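Long-range contacts in carboxypeptidase A (Helicoverpa armigera, PDB 1JQG), which probably removes C-terminal residues from peptide chains as a zinc-dependent metallocarboxypeptidase, and is seen here as a pro-protein: residues S178-C182 with D252-F257; W261-S265 with Y360-G364. All coordinates share one frame; numbering follows the deposited sequence.

In the fold
Both contacts lie in the zinc carboxypeptidase part of the chain. Contact 1 is buried, with its centre about 8 Å from the centre of the chain, and it carries the zinc ligand His181. Contact 2 is a surface contact, about 17 Å from that centre. The two centres are 13 Å apart, and the loop between helices 221-228 and 283-294 supplies one segment to each. They also touch directly: Phe257 N lies 2.9 Å from Gly364 O, a probable hydrogen bond, and Arg255 NH1 makes a weak one to Ala264 O. Contact 2 remains near the active site, with the side chain of Ala362 about 10 Å from the zinc ion.

Contact 1. Residues S178-C182 with D252-F257; sequences SLLHC and DLNRNF. With ZN (zinc ion), chain B.
His181 and Asp252 meet next to the zinc ion. His181 binds the metal through ND1 at 2.2 Å and gives its other ring nitrogen to the aspartate: His181 NE2 donates to Asp252 OD2 at 2.6 Å, with an N-H...O angle of 158°. The oxygen sits at the ring edge, almost exactly in the imidazole plane. The ring and carboxylate planes are 52° apart, and NE2 lies on the syn side of OD2 but tilted out of the carboxylate plane. Together with the zinc bond, this bond fixes the rotation of the ring, and it would probably make His181 a stronger electron donor to the metal. Glu184, His306 and water 2 complete the zinc site, which is that of the M14 carboxypeptidases. Asp252 is itself held in place. Asp252 OD2 also accepts from Asn254 N at 3.1 Å, forming an Asx turn, and the two donors reach this oxygen from opposite faces of the carboxylate. Arg235 forms a salt bridge to OD1. Asn254 CB comes obliquely to the ring, 3.5 Å from His181 NE2, while Asn254 OD1 accepts from Ala366 N. Farther from the metal, Leu180 has CG anti to the backbone N (chi1 -167°), which carries its methyls to the other loop. Leu180 CD1 lies 3.9 Å from Leu253 CB, and CD2 sits beside Asn254 OD1, with Phe257 CE1 a little farther off. Water 1 bridges the backbones, donating to Leu180 O and accepting from Leu253 N.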
# COMPACT_ATOMS: atom_id res chain seq x y z
N SER A 178 5.12 2.88 -2.62
CA SER A 178 4.47 1.61 -2.56
C SER A 178 5.23 0.62 -1.67
O SER A 178 6.33 0.91 -1.25
CB SER A 178 4.23 1.01 -3.97
OG SER A 178 5.43 0.71 -4.66
N LEU A 179 4.57 -0.50 -1.36
CA LEU A 179 5.16 -1.56 -0.57
C LEU A 179 5.47 -1.19 0.87
O LEU A 179 6.27 -1.82 1.52
CB LEU A 179 6.37 -2.15 -1.27
CG LEU A 179 6.09 -3.06 -2.49
CD1 LEU A 179 7.36 -3.67 -3.06
CD2 LEU A 179 5.10 -4.18 -2.22
N LEU A 180 4.74 -0.26 1.45
CA LEU A 180 4.83 0.10 2.85
C LEU A 180 4.40 -1.13 3.69
O LEU A 180 5.04 -1.46 4.69
CB LEU A 180 4.00 1.34 3.16
CG LEU A 180 4.23 2.02 4.51
CD1 LEU A 180 5.64 2.49 4.61
CD2 LEU A 180 3.27 3.15 4.83
N HIS A 181 3.33 -1.77 3.27
CA HIS A 181 2.88 -3.05 3.76
C HIS A 181 3.36 -4.10 2.76
O HIS A 181 2.80 -4.37 1.67
CB HIS A 181 1.37 -3.07 3.89
CG HIS A 181 0.85 -2.33 5.07
ND1 HIS A 181 -0.32 -1.68 5.16
CD2 HIS A 181 1.32 -2.09 6.32
CE1 HIS A 181 -0.68 -1.08 6.24
NE2 HIS A 181 0.38 -1.34 6.99
N CYS A 182 4.46 -4.77 3.09
CA CYS A 182 5.15 -5.69 2.22
C CYS A 182 4.38 -6.78 1.55
O CYS A 182 4.80 -7.25 0.49
CB CYS A 182 6.32 -6.16 3.06
SG CYS A 182 5.97 -6.85 4.67
N ASP A 252 3.89 -1.99 12.48
CA ASP A 252 3.09 -1.57 11.33
C ASP A 252 3.51 -0.14 10.97
O ASP A 252 3.19 0.82 11.67
CB ASP A 252 1.61 -1.60 11.70
CG ASP A 252 0.68 -1.33 10.53
OD1 ASP A 252 -0.53 -1.57 10.72
OD2 ASP A 252 1.17 -0.88 9.46
N LEU A 253 4.21 -0.04 9.83
CA LEU A 253 4.73 1.29 9.43
C LEU A 253 3.67 2.31 9.10
O LEU A 253 3.87 3.52 9.18
CB LEU A 253 5.66 1.13 8.23
CG LEU A 253 6.95 0.35 8.45
CD1 LEU A 253 7.71 0.19 7.13
CD2 LEU A 253 7.84 1.06 9.50
N ASN A 254 2.45 1.88 8.81
CA ASN A 254 1.35 2.79 8.50
C ASN A 254 0.66 3.22 9.78
O ASN A 254 -0.45 3.76 9.77
CB ASN A 254 0.38 2.17 7.50
CG ASN A 254 -0.26 3.24 6.61
OD1 ASN A 254 0.27 4.36 6.51
ND2 ASN A 254 -1.38 2.97 5.96
N ARG A 255 1.29 2.99 10.92
CA ARG A 255 0.78 3.39 12.22
C ARG A 255 1.93 4.07 13.00
O ARG A 255 1.81 4.46 14.14
CB ARG A 255 0.23 2.25 13.02
CG ARG A 255 -0.74 1.30 12.34
CD ARG A 255 -2.14 1.89 12.36
NE ARG A 255 -3.03 1.06 11.57
CZ ARG A 255 -4.25 0.70 11.93
NH1 ARG A 255 -4.74 1.12 13.10
NH2 ARG A 255 -4.95 -0.07 11.10
N ASN A 256 3.08 4.21 12.35
CA ASN A 256 4.27 4.80 12.93
C ASN A 256 4.53 6.25 12.53
O ASN A 256 5.59 6.83 12.83
CB ASN A 256 5.45 3.92 12.51
CG ASN A 256 6.64 4.08 13.45
OD1 ASN A 256 6.49 3.86 14.64
ND2 ASN A 256 7.77 4.43 12.84
N PHE A 257 3.55 6.91 11.90
CA PHE A 257 3.73 8.33 11.51
C PHE A 257 3.18 9.29 12.54
O PHE A 257 2.34 8.92 13.33
CB PHE A 257 3.10 8.61 10.15
CG PHE A 257 3.88 8.02 8.99
CD1 PHE A 257 3.81 6.67 8.69
CD2 PHE A 257 4.72 8.83 8.23
CE1 PHE A 257 4.55 6.15 7.65
CE2 PHE A 257 5.47 8.32 7.18
CZ PHE A 257 5.37 6.96 6.88
ZN ZN B . -1.80 -1.49 3.48
O HOH W 1 4.57 -2.08 7.33
O HOH W 2 -4.05 -1.15 4.36

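Contact 2. Residues W261-S265 with Y360-G364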
# COMPACT_ATOMS: atom_id res chain seq x y z
N TRP A 261 -0.28 9.95 16.39
CA TRP A 261 0.27 8.63 16.65
C TRP A 261 -0.28 8.00 17.93
O TRP A 261 -0.42 8.70 18.92
CB TRP A 261 1.81 8.73 16.70
CG TRP A 261 2.47 7.41 16.99
CD1 TRP A 261 2.86 6.47 16.09
CD2 TRP A 261 2.81 6.90 18.28
NE1 TRP A 261 3.44 5.41 16.73
CE2 TRP A 261 3.41 5.66 18.08
CE3 TRP A 261 2.68 7.39 19.59
CZ2 TRP A 261 3.88 4.88 19.15
CZ3 TRP A 261 3.16 6.61 20.63
CH2 TRP A 261 3.75 5.35 20.42
N GLY A 262 -0.49 6.69 17.92
CA GLY A 262 -0.90 5.96 19.09
C GLY A 262 -2.34 6.06 19.52
O GLY A 262 -2.71 5.42 20.53
N THR A 263 -3.17 6.81 18.81
CA THR A 263 -4.55 7.05 19.23
C THR A 263 -5.48 5.97 18.70
O THR A 263 -6.50 5.68 19.31
CB THR A 263 -5.07 8.44 18.81
OG1 THR A 263 -4.98 8.52 17.39
CG2 THR A 263 -4.27 9.51 19.53
N ALA A 264 -5.10 5.38 17.56
CA ALA A 264 -5.97 4.34 16.98
C ALA A 264 -5.15 3.18 16.42
O ALA A 264 -5.29 2.79 15.26
CB ALA A 264 -6.88 4.96 15.93
N SER A 265 -4.36 2.55 17.27
CA SER A 265 -3.50 1.44 16.92
C SER A 265 -3.19 0.56 18.12
O SER A 265 -3.60 0.88 19.23
CB SER A 265 -2.19 1.97 16.31
OG SER A 265 -1.72 3.03 17.14
N TYR A 360 -12.27 2.29 8.88
CA TYR A 360 -12.37 2.33 10.34
C TYR A 360 -11.32 3.29 10.90
O TYR A 360 -10.37 3.72 10.22
CB TYR A 360 -12.15 0.95 10.95
CG TYR A 360 -12.80 0.76 12.31
CD1 TYR A 360 -14.13 0.37 12.44
CD2 TYR A 360 -12.10 0.96 13.50
CE1 TYR A 360 -14.73 0.20 13.67
CE2 TYR A 360 -12.69 0.80 14.74
CZ TYR A 360 -14.01 0.42 14.82
OH TYR A 360 -14.65 0.23 16.02
N ALA A 361 -11.47 3.64 12.18
CA ALA A 361 -10.54 4.58 12.81
C ALA A 361 -9.10 4.08 12.69
O ALA A 361 -8.80 2.95 12.98
CB ALA A 361 -10.96 4.89 14.23
N ALA A 362 -8.21 4.96 12.28
CA ALA A 362 -6.80 4.65 12.10
C ALA A 362 -5.96 5.90 12.34
O ALA A 362 -6.35 7.01 12.03
CB ALA A 362 -6.48 4.14 10.70
N SER A 363 -4.77 5.73 12.87
CA SER A 363 -3.84 6.81 13.12
C SER A 363 -2.41 6.43 12.75
O SER A 363 -2.15 5.25 12.54
CB SER A 363 -3.87 7.23 14.60
OG SER A 363 -3.56 6.07 15.38
N GLY A 364 -1.56 7.46 12.65
CA GLY A 364 -0.16 7.16 12.29
C GLY A 364 0.02 6.85 10.81
O GLY A 364 1.06 6.30 10.47
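Ser363 and Ala264 are joined by a hydrogen bond. Ala264 N donates to Ser363 OG at 2.8 Å, with a bent N-H...O angle of 140°. The serine hydroxyl lies between its own backbone N and carbonyl carbon (chi1 57°), and this turn brings it to the Ala264 amide. An alanine in place of Ser363 would probably leave that amide without its acceptor in this contact. Packing adds to this bond. Thr263 OG1 lies 3.3 Å from Ser363 CB and is hydrogen-bonded to Asn260 O within its own loop. The methyl of Ala264 points at the other segment. Ala264 CB comes within 3.5 Å of Ser363 OG. It also packs on Ala362 C and the Ala361 methyl. Gly262 and Gly364 both have positive phi, and a side chain at Gly262 would run into the Trp261 ring. The contact joins two surface loops. Segment 261-265 belongs to the long connection from helix 221-228 to helix 283-294. The other segment, 360-364, lies in the loop that leads from helix 355-358 to helix 366-373. Beyond the contact, Tyr360 packs on helix 34-46 of the activation peptide, its ring stacked with that of His41, which ties this loop to the pro-region.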